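PDB 5IG1: CAMK/CAMK2 protein kinase, which probably phosphorylates serine and threonine residues of proteins with ATP under calcium/calmodulin control, this chain being the part that holds the kinase domain. Local coordinates for residues K64-I69 / F91-E96; E106-K111 / E293-N298; D200-G205 / K262-V267. One frame throughout, in Å; residues are numbered along the deposited sequence.

Overall arrangement
All three contacts lie within one kinase chain and are largely buried, yet each holds different elements. Interaction 1 belongs to the N-terminal lobe, where helix 57-72 rests on the beta sheet; hydrocarbon dominates, with a glutamate directed to a lysine of the sheet. Interaction 3 sits deep in the helical lobe and adds a buried arginine to the aliphatic contacts of helix 198-213. Interaction 2, whose centre lies about 25 Å from that of interaction 3, joins the C-terminal helix 288-302 to the turn after helix 103-107: a valine fills its middle, while a single lysine chain runs along its exposed rim. Along the chain, interaction 3 is nested inside the loop closed by interaction 2.

Interaction 1: K64-I69 / F91-E96; sequences KREIGI and FYLVFE
I67 and L93 form the dense middle of this contact between helix 57-72 and strand 90-96. The isoleucine lays CG1 anti to its carbonyl carbon (chi1 -65°), which carries the extended branch toward the strand until CD1 lies 3.6 Å from L93 CD2. The two side chains cross at about a right angle. The same I67 CD1 also reaches the F91 ring, 3.8 Å from CE1, approaching obliquely. One methyl thus fills the notch between a leucine branch and a phenyl ring, and A84 of the adjoining strand 81-86 touches the isoleucine as well. The short axes run 10.7 Å apart and 26° from parallel.

Toward the end of the strand the chemistry turns polar. E66, fully extended from CG onward, brings OE2 to 3.9 Å from the other leucine branch, L93 CD1. That oxygen also lies 4.2 Å from F95 CZ, near the plane of the ring and at its edge. These carbons only flank the carboxylate: its strong partner is K48 on strand 44-51, joined to OE2 by a salt bridge.

The K64 side is looser. K64 lends its CG, 4.0 Å from F91 CZ, then bends away at each later torsion, leaving its ammonium to bond N61 and to make a long, weak ion pair with a bound phosphate. The residue is partly exposed, whereas I67, L93 and F91 are buried.

The K48–E66 bridge matches the lysine–glutamate pair of active protein kinases, formed when this helix is swung inward. The apolar seat under I67 is consistent with that position, and since the carboxylate is lined by leucine and phenylalanine carbons, its pairing with the lysine would probably be strengthened by the low-polarity surroundings.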
loop_
_atom_site.group_PDB
_atom_site.type_symbol
_atom_site.label_atom_id
_atom_site.label_comp_id
_atom_site.label_asym_id
_atom_site.label_seq_id
_atom_site.Cartn_x
_atom_site.Cartn_y
_atom_site.Cartn_z
ATOM N N LYS A 64 -5.100 4.810 17.426
ATOM C CA LYS A 64 -6.408 5.461 17.401
ATOM C C LYS A 64 -6.584 6.291 16.135
ATOM O O LYS A 64 -7.683 6.348 15.565
ATOM C CB LYS A 64 -6.591 6.330 18.645
ATOM C CG LYS A 64 -6.461 5.563 19.958
ATOM C CD LYS A 64 -7.353 6.145 21.043
ATOM C CE LYS A 64 -6.971 7.574 21.379
ATOM N NZ LYS A 64 -5.626 7.638 22.005
ATOM N N ARG A 65 -5.510 6.938 15.680
ATOM C CA ARG A 65 -5.543 7.626 14.395
ATOM C C ARG A 65 -5.871 6.649 13.275
ATOM O O ARG A 65 -6.737 6.913 12.429
ATOM C CB ARG A 65 -4.196 8.307 14.137
ATOM C CG ARG A 65 -4.291 9.634 13.428
ATOM C CD ARG A 65 -2.964 10.065 12.818
ATOM N NE ARG A 65 -1.804 9.579 13.557
ATOM C CZ ARG A 65 -1.341 10.126 14.675
ATOM N NH1 ARG A 65 -1.947 11.177 15.198
ATOM N NH2 ARG A 65 -0.273 9.616 15.277
ATOM N N GLU A 66 -5.189 5.500 13.262
ATOM C CA GLU A 66 -5.473 4.490 12.252
ATOM C C GLU A 66 -6.933 4.066 12.294
ATOM O O GLU A 66 -7.534 3.801 11.249
ATOM C CB GLU A 66 -4.559 3.286 12.449
ATOM C CG GLU A 66 -4.734 2.191 11.424
ATOM C CD GLU A 66 -3.898 0.974 11.751
ATOM O OE1 GLU A 66 -2.998 1.091 12.615
ATOM O OE2 GLU A 66 -4.142 -0.096 11.153
ATOM N N ILE A 67 -7.525 4.018 13.486
ATOM C CA ILE A 67 -8.911 3.582 13.616
ATOM C C ILE A 67 -9.855 4.632 13.050
ATOM O O ILE A 67 -10.807 4.310 12.326
ATOM C CB ILE A 67 -9.233 3.270 15.086
ATOM C CG1 ILE A 67 -8.397 2.084 15.565
ATOM C CG2 ILE A 67 -10.717 3.023 15.261
ATOM C CD1 ILE A 67 -8.460 1.862 17.051
ATOM N N GLY A 68 -9.616 5.904 13.377
ATOM C CA GLY A 68 -10.451 6.956 12.819
ATOM C C GLY A 68 -10.387 6.993 11.305
ATOM O O GLY A 68 -11.417 7.019 10.622
ATOM N N ILE A 69 -9.170 6.965 10.758
ATOM C CA ILE A 69 -9.006 7.013 9.308
ATOM C C ILE A 69 -9.646 5.790 8.661
ATOM O O ILE A 69 -10.429 5.905 7.711
ATOM C CB ILE A 69 -7.514 7.145 8.952
ATOM C CG1 ILE A 69 -7.016 8.527 9.389
ATOM C CG2 ILE A 69 -7.277 6.883 7.465
ATOM C CD1 ILE A 69 -5.523 8.736 9.274
ATOM N N PHE A 91 -5.875 -3.832 21.638
ATOM C CA PHE A 91 -6.669 -3.328 20.532
ATOM C C PHE A 91 -7.033 -4.501 19.637
ATOM O O PHE A 91 -6.201 -5.381 19.388
ATOM C CB PHE A 91 -5.892 -2.302 19.708
ATOM C CG PHE A 91 -6.007 -0.896 20.203
ATOM C CD1 PHE A 91 -7.214 -0.226 20.145
ATOM C CD2 PHE A 91 -4.892 -0.229 20.687
ATOM C CE1 PHE A 91 -7.317 1.075 20.585
ATOM C CE2 PHE A 91 -4.989 1.076 21.127
ATOM C CZ PHE A 91 -6.202 1.727 21.077
ATOM N N TYR A 92 -8.272 -4.509 19.149
ATOM C CA TYR A 92 -8.707 -5.471 18.141
ATOM C C TYR A 92 -9.292 -4.690 16.978
ATOM O O TYR A 92 -10.348 -4.063 17.118
ATOM C CB TYR A 92 -9.724 -6.456 18.706
ATOM C CG TYR A 92 -9.216 -7.226 19.894
ATOM C CD1 TYR A 92 -8.482 -8.399 19.727
ATOM C CD2 TYR A 92 -9.462 -6.778 21.186
ATOM C CE1 TYR A 92 -8.012 -9.105 20.823
ATOM C CE2 TYR A 92 -9.006 -7.480 22.282
ATOM C CZ TYR A 92 -8.282 -8.640 22.098
ATOM O OH TYR A 92 -7.824 -9.324 23.197
ATOM N N LEU A 93 -8.607 -4.714 15.842
ATOM C CA LEU A 93 -9.054 -4.008 14.646
ATOM C C LEU A 93 -9.575 -5.053 13.663
ATOM O O LEU A 93 -8.802 -5.674 12.933
ATOM C CB LEU A 93 -7.922 -3.178 14.046
ATOM C CG LEU A 93 -7.184 -2.211 14.976
ATOM C CD1 LEU A 93 -6.415 -1.182 14.170
ATOM C CD2 LEU A 93 -8.136 -1.525 15.922
ATOM N N VAL A 94 -10.889 -5.243 13.647
ATOM C CA VAL A 94 -11.502 -6.228 12.764
ATOM C C VAL A 94 -11.568 -5.652 11.356
ATOM O O VAL A 94 -12.064 -4.540 11.155
ATOM C CB VAL A 94 -12.895 -6.622 13.275
ATOM C CG1 VAL A 94 -13.555 -7.590 12.313
ATOM C CG2 VAL A 94 -12.789 -7.238 14.666
ATOM N N PHE A 95 -11.057 -6.402 10.382
ATOM C CA PHE A 95 -11.044 -6.010 8.982
ATOM C C PHE A 95 -11.735 -7.074 8.140
ATOM O O PHE A 95 -11.857 -8.237 8.547
ATOM C CB PHE A 95 -9.617 -5.825 8.447
ATOM C CG PHE A 95 -8.875 -4.668 9.046
ATOM C CD1 PHE A 95 -9.085 -3.381 8.586
ATOM C CD2 PHE A 95 -7.944 -4.871 10.049
ATOM C CE1 PHE A 95 -8.393 -2.314 9.130
ATOM C CE2 PHE A 95 -7.244 -3.811 10.590
ATOM C CZ PHE A 95 -7.469 -2.531 10.131
ATOM N N GLU A 96 -12.168 -6.669 6.946
ATOM C CA GLU A 96 -12.679 -7.641 5.995
ATOM C C GLU A 96 -11.579 -8.632 5.637
ATOM O O GLU A 96 -10.397 -8.284 5.551
ATOM C CB GLU A 96 -13.218 -6.955 4.733
ATOM C CG GLU A 96 -12.171 -6.353 3.819
ATOM C CD GLU A 96 -12.742 -5.947 2.468
ATOM O OE1 GLU A 96 -12.731 -4.738 2.143
ATOM O OE2 GLU A 96 -13.210 -6.839 1.730
#

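Interaction 2: E106-K111 / E293-N298; sequences EIVTRK and ELKKFN
With CG1 anti to its own carbonyl carbon (chi1 -70°), V108 sends that methyl into the surface of helix 288-302, where L294, chi1 -163°, has turned CG back from its backbone N and offers its CB. V108 CG1 is 3.6 Å from L294 CB and 3.4 Å from N298 ND2, the valine and the asparagine coming at each other from opposite directions. K295 supplies the third wall, its CG 3.6 Å from the same V108 CG1. V108 CG1 therefore sits in a hollow formed by L294 and N298, one helical turn apart, and by K295 beside them.

Beside it I107 broadens the apolar patch, CG2 meeting L294 CD2 at 3.7 Å as the two chains pass obliquely; L211 and I210 of helix 198-213 lie beneath this pair. The amide of N298 does more than touch carbon: ND2 is bonded to the F104 carbonyl and OD1 to R301, which fixes its rotation. On the solvent side the extended K295 chain runs past the turn, bringing CE to 3.4 Å from V108 O.

The turn carrying V108 is braced from within. E106 O accepts both T109 N and T109 OG1, the hydroxyl 2.8 Å away in the carbonyl plane, on a lone pair. R110 NE forms a salt bridge with E106 OE1 at 2.7 Å; the oxygen offers its syn lone pair and lies in the guanidinium plane, with I107 CG1 over one face of that group.

A type I turn from I107 to R110 follows on from the short helix 103-107, the first of the helical lobe. Docking of a helix that follows the kinase fold against this region is the arrangement of the regulatory segment in CaMKII relatives, where calmodulin, by binding that segment, releases it; the same is probable here.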
loop_
_atom_site.group_PDB
_atom_site.type_symbol
_atom_site.label_atom_id
_atom_site.label_comp_id
_atom_site.label_asym_id
_atom_site.label_seq_id
_atom_site.Cartn_x
_atom_site.Cartn_y
_atom_site.Cartn_z
ATOM N N GLU A 106 1.974 -12.533 -5.831
ATOM C CA GLU A 106 1.095 -13.267 -6.731
ATOM C C GLU A 106 1.466 -13.063 -8.189
ATOM O O GLU A 106 1.328 -13.992 -8.995
ATOM C CB GLU A 106 -0.364 -12.851 -6.509
ATOM C CG GLU A 106 -1.388 -13.713 -7.261
ATOM C CD GLU A 106 -1.690 -13.203 -8.660
ATOM O OE1 GLU A 106 -1.263 -12.081 -8.996
ATOM O OE2 GLU A 106 -2.359 -13.924 -9.425
ATOM N N ILE A 107 1.917 -11.859 -8.544
ATOM C CA ILE A 107 2.342 -11.600 -9.916
ATOM C C ILE A 107 3.451 -12.566 -10.326
ATOM O O ILE A 107 3.457 -13.080 -11.452
ATOM C CB ILE A 107 2.769 -10.128 -10.064
ATOM C CG1 ILE A 107 1.552 -9.217 -9.905
ATOM C CG2 ILE A 107 3.427 -9.886 -11.407
ATOM C CD1 ILE A 107 1.895 -7.748 -9.963
ATOM N N VAL A 108 4.388 -12.857 -9.415
ATOM C CA VAL A 108 5.488 -13.759 -9.750
ATOM C C VAL A 108 4.994 -15.166 -10.044
ATOM O O VAL A 108 5.718 -15.953 -10.662
ATOM C CB VAL A 108 6.560 -13.798 -8.637
ATOM C CG1 VAL A 108 7.322 -12.487 -8.574
ATOM C CG2 VAL A 108 5.927 -14.120 -7.298
ATOM N N THR A 109 3.785 -15.514 -9.614
ATOM C CA THR A 109 3.237 -16.838 -9.888
ATOM C C THR A 109 2.385 -16.880 -11.151
ATOM O O THR A 109 1.905 -17.955 -11.520
ATOM C CB THR A 109 2.404 -17.341 -8.698
ATOM O OG1 THR A 109 1.101 -16.746 -8.736
ATOM C CG2 THR A 109 3.087 -16.993 -7.382
ATOM N N ARG A 110 2.188 -15.749 -11.823
ATOM C CA ARG A 110 1.355 -15.724 -13.018
ATOM C C ARG A 110 2.120 -16.276 -14.209
ATOM O O ARG A 110 3.328 -16.057 -14.346
ATOM C CB ARG A 110 0.884 -14.301 -13.324
ATOM C CG ARG A 110 0.020 -13.671 -12.234
ATOM C CD ARG A 110 -0.672 -12.426 -12.748
ATOM N NE ARG A 110 -1.323 -11.672 -11.678
ATOM C CZ ARG A 110 -2.006 -10.547 -11.868
ATOM N NH1 ARG A 110 -2.136 -10.046 -13.091
ATOM N NH2 ARG A 110 -2.562 -9.923 -10.840
ATOM N N LYS A 111 1.412 -17.009 -15.069
ATOM C CA LYS A 111 2.003 -17.450 -16.324
ATOM C C LYS A 111 1.978 -16.351 -17.374
ATOM O O LYS A 111 2.702 -16.441 -18.371
ATOM C CB LYS A 111 1.273 -18.684 -16.861
ATOM C CG LYS A 111 -0.097 -18.381 -17.461
ATOM C CD LYS A 111 -0.565 -19.501 -18.385
ATOM C CE LYS A 111 0.328 -19.625 -19.618
ATOM N NZ LYS A 111 0.302 -18.396 -20.469
ATOM N N GLU A 293 12.877 -11.006 -12.354
ATOM C CA GLU A 293 13.412 -9.908 -11.562
ATOM C C GLU A 293 12.544 -9.637 -10.346
ATOM O O GLU A 293 13.054 -9.256 -9.287
ATOM C CB GLU A 293 13.527 -8.652 -12.427
ATOM C CG GLU A 293 14.457 -7.602 -11.866
ATOM C CD GLU A 293 15.829 -8.157 -11.565
ATOM O OE1 GLU A 293 16.200 -8.210 -10.374
ATOM O OE2 GLU A 293 16.530 -8.553 -12.520
ATOM N N LEU A 294 11.233 -9.839 -10.481
ATOM C CA LEU A 294 10.325 -9.593 -9.370
ATOM C C LEU A 294 10.453 -10.670 -8.301
ATOM O O LEU A 294 10.288 -10.377 -7.115
ATOM C CB LEU A 294 8.891 -9.492 -9.892
ATOM C CG LEU A 294 7.838 -8.858 -8.981
ATOM C CD1 LEU A 294 8.326 -7.547 -8.422
ATOM C CD2 LEU A 294 6.540 -8.648 -9.759
ATOM N N LYS A 295 10.741 -11.913 -8.695
ATOM C CA LYS A 295 11.090 -12.940 -7.714
ATOM C C LYS A 295 12.346 -12.545 -6.948
ATOM O O LYS A 295 12.417 -12.698 -5.720
ATOM C CB LYS A 295 11.287 -14.295 -8.401
ATOM C CG LYS A 295 10.045 -14.813 -9.115
ATOM C CD LYS A 295 10.367 -15.936 -10.106
ATOM C CE LYS A 295 9.120 -16.341 -10.896
ATOM N NZ LYS A 295 9.413 -17.199 -12.077
ATOM N N LYS A 296 13.354 -12.033 -7.664
ATOM C CA LYS A 296 14.559 -11.570 -6.979
ATOM C C LYS A 296 14.241 -10.419 -6.031
ATOM O O LYS A 296 14.796 -10.341 -4.928
ATOM C CB LYS A 296 15.624 -11.159 -7.997
ATOM C CG LYS A 296 16.046 -12.274 -8.952
ATOM C CD LYS A 296 17.536 -12.215 -9.274
ATOM C CE LYS A 296 17.887 -11.043 -10.181
ATOM N NZ LYS A 296 17.359 -11.232 -11.564
ATOM N N PHE A 297 13.332 -9.529 -6.441
ATOM C CA PHE A 297 12.950 -8.376 -5.624
ATOM C C PHE A 297 12.222 -8.812 -4.358
ATOM O O PHE A 297 12.583 -8.411 -3.243
ATOM C CB PHE A 297 12.072 -7.448 -6.468
ATOM C CG PHE A 297 11.518 -6.258 -5.726
ATOM C CD1 PHE A 297 12.327 -5.183 -5.404
ATOM C CD2 PHE A 297 10.171 -6.198 -5.394
ATOM C CE1 PHE A 297 11.815 -4.082 -4.743
ATOM C CE2 PHE A 297 9.652 -5.101 -4.734
ATOM C CZ PHE A 297 10.475 -4.040 -4.408
ATOM N N ASN A 298 11.170 -9.621 -4.520
ATOM C CA ASN A 298 10.452 -10.167 -3.375
ATOM C C ASN A 298 11.403 -10.871 -2.423
ATOM O O ASN A 298 11.276 -10.742 -1.200
ATOM C CB ASN A 298 9.361 -11.140 -3.837
ATOM C CG ASN A 298 8.208 -10.450 -4.555
ATOM O OD1 ASN A 298 7.950 -9.257 -4.356
ATOM N ND2 ASN A 298 7.498 -11.210 -5.388
#

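Interaction 3: D200-G205 / K262-V267; sequences DVWACG and KRRPTV
The central helix of the C-terminal kinase lobe, 198-213, here meets the loop that leads into helix 267-271. V201 faces that loop. Its CG2 sits 3.4 Å from P265 O and 3.7 Å from V267 CG2, the two valines sliding past each other in opposite directions. The other branch, V201 CG1, lies 3.8 Å from R264 CG, on the aliphatic part of the arginine. M256 and L270 also touch V201.

R264 starts with CG opposite the backbone N (chi1 -162°) and then bends at chi2 and chi3, which folds the guanidinium back beside W202. W202 CE3 lies over one face of it, 3.4 Å from R264 NH1, and W202 CB is above the same plane, offset toward the rim. Ring and guanidinium are turned 62° apart, so they do not stack. The charged end has several partners: NH2 makes a salt bridge to E188, NH1 donates to the E258 carbonyl, and NE reaches A198 O weakly. An alanine here is likely to leave E188 without its charged mate and to open a gap beside V201 and W202.

At the far end T266 stands at the N-cap of helix 267-271, its hydroxyl bonded to the backbone N of E269. On the helix itself D200 turns elsewhere, bonding the backbone N of H139 and R140 in the catalytic loop. An arginine paired with the glutamate that ends the activation segment, beside a helix whose aspartate holds the catalytic loop, is a hallmark of the eukaryotic protein kinase fold.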
loop_
_atom_site.group_PDB
_atom_site.type_symbol
_atom_site.label_atom_id
_atom_site.label_comp_id
_atom_site.label_asym_id
_atom_site.label_seq_id
_atom_site.Cartn_x
_atom_site.Cartn_y
_atom_site.Cartn_z
ATOM N N ASP A 200 1.936 10.094 -1.733
ATOM C CA ASP A 200 1.360 8.831 -2.180
ATOM C C ASP A 200 1.590 8.635 -3.672
ATOM O O ASP A 200 2.047 7.569 -4.103
ATOM C CB ASP A 200 -0.129 8.775 -1.840
ATOM C CG ASP A 200 -0.376 8.585 -0.359
ATOM O OD1 ASP A 200 0.553 8.115 0.330
ATOM O OD2 ASP A 200 -1.491 8.896 0.115
ATOM N N VAL A 201 1.339 9.680 -4.470
ATOM C CA VAL A 201 1.569 9.580 -5.911
ATOM C C VAL A 201 2.997 9.132 -6.186
ATOM O O VAL A 201 3.245 8.238 -7.010
ATOM C CB VAL A 201 1.257 10.918 -6.604
ATOM C CG1 VAL A 201 1.759 10.888 -8.041
ATOM C CG2 VAL A 201 -0.238 11.193 -6.564
ATOM N N TRP A 202 3.954 9.716 -5.460
ATOM C CA TRP A 202 5.342 9.306 -5.623
ATOM C C TRP A 202 5.480 7.801 -5.444
ATOM O O TRP A 202 6.001 7.105 -6.324
ATOM C CB TRP A 202 6.235 10.056 -4.637
ATOM C CG TRP A 202 7.670 9.678 -4.760
ATOM C CD1 TRP A 202 8.305 8.657 -4.119
ATOM C CD2 TRP A 202 8.649 10.301 -5.592
ATOM N NE1 TRP A 202 9.624 8.612 -4.496
ATOM C CE2 TRP A 202 9.859 9.616 -5.397
ATOM C CE3 TRP A 202 8.621 11.382 -6.478
ATOM C CZ2 TRP A 202 11.034 9.974 -6.055
ATOM C CZ3 TRP A 202 9.789 11.734 -7.130
ATOM C CH2 TRP A 202 10.976 11.031 -6.917
ATOM N N ALA A 203 4.980 7.275 -4.321
ATOM C CA ALA A 203 5.081 5.839 -4.089
ATOM C C ALA A 203 4.479 5.061 -5.249
ATOM O O ALA A 203 5.065 4.071 -5.711
ATOM C CB ALA A 203 4.401 5.462 -2.775
ATOM N N CYS A 204 3.337 5.526 -5.768
ATOM C CA CYS A 204 2.707 4.817 -6.877
ATOM C C CYS A 204 3.670 4.701 -8.048
ATOM O O CYS A 204 3.847 3.615 -8.615
ATOM C CB CYS A 204 1.412 5.512 -7.294
ATOM S SG CYS A 204 0.039 5.186 -6.198
ATOM N N GLY A 205 4.337 5.802 -8.387
ATOM C CA GLY A 205 5.371 5.774 -9.403
ATOM C C GLY A 205 6.372 4.677 -9.125
ATOM O O GLY A 205 6.572 3.784 -9.958
ATOM N N LYS A 262 4.274 20.175 -6.572
ATOM C CA LYS A 262 3.359 21.038 -7.309
ATOM C C LYS A 262 3.247 20.605 -8.766
ATOM O O LYS A 262 2.152 20.625 -9.340
ATOM C CB LYS A 262 3.815 22.490 -7.205
ATOM C CG LYS A 262 4.316 22.863 -5.821
ATOM C CD LYS A 262 4.703 24.325 -5.747
ATOM C CE LYS A 262 3.473 25.194 -5.592
ATOM N NZ LYS A 262 2.721 24.808 -4.367
ATOM N N ARG A 263 4.360 20.203 -9.379
ATOM C CA ARG A 263 4.336 19.705 -10.748
ATOM C C ARG A 263 3.978 18.229 -10.826
ATOM O O ARG A 263 4.092 17.635 -11.899
ATOM C CB ARG A 263 5.687 19.945 -11.431
ATOM C CG ARG A 263 6.081 21.408 -11.552
ATOM C CD ARG A 263 7.444 21.554 -12.204
ATOM N NE ARG A 263 7.843 22.956 -12.304
ATOM C CZ ARG A 263 8.974 23.378 -12.859
ATOM N NH1 ARG A 263 9.833 22.503 -13.371
ATOM N NH2 ARG A 263 9.248 24.676 -12.902
ATOM N N ARG A 264 3.557 17.629 -9.717
ATOM C CA ARG A 264 3.215 16.213 -9.679
ATOM C C ARG A 264 1.718 16.037 -9.847
ATOM O O ARG A 264 0.939 16.752 -9.197
ATOM C CB ARG A 264 3.660 15.586 -8.363
ATOM C CG ARG A 264 3.733 14.076 -8.403
ATOM C CD ARG A 264 5.020 13.606 -7.758
ATOM N NE ARG A 264 4.915 13.644 -6.309
ATOM C CZ ARG A 264 5.890 14.022 -5.495
ATOM N NH1 ARG A 264 7.063 14.411 -5.980
ATOM N NH2 ARG A 264 5.681 14.016 -4.187
ATOM N N PRO A 265 1.282 15.111 -10.698
ATOM C CA PRO A 265 -0.154 14.951 -10.933
ATOM C C PRO A 265 -0.883 14.522 -9.673
ATOM O O PRO A 265 -0.355 13.779 -8.842
ATOM C CB PRO A 265 -0.222 13.858 -12.007
ATOM C CG PRO A 265 1.126 13.850 -12.640
ATOM C CD PRO A 265 2.085 14.223 -11.553
ATOM N N THR A 266 -2.109 15.011 -9.536
ATOM C CA THR A 266 -3.003 14.458 -8.539
ATOM C C THR A 266 -3.460 13.071 -8.979
ATOM O O THR A 266 -3.289 12.666 -10.131
ATOM C CB THR A 266 -4.213 15.360 -8.337
ATOM O OG1 THR A 266 -5.115 15.174 -9.434
ATOM C CG2 THR A 266 -3.782 16.811 -8.284
ATOM N N VAL A 267 -4.052 12.333 -8.042
ATOM C CA VAL A 267 -4.514 10.990 -8.370
ATOM C C VAL A 267 -5.641 11.030 -9.403
ATOM O O VAL A 267 -5.762 10.123 -10.234
ATOM C CB VAL A 267 -4.933 10.253 -7.087
ATOM C CG1 VAL A 267 -5.764 9.050 -7.428
ATOM C CG2 VAL A 267 -3.704 9.833 -6.299
#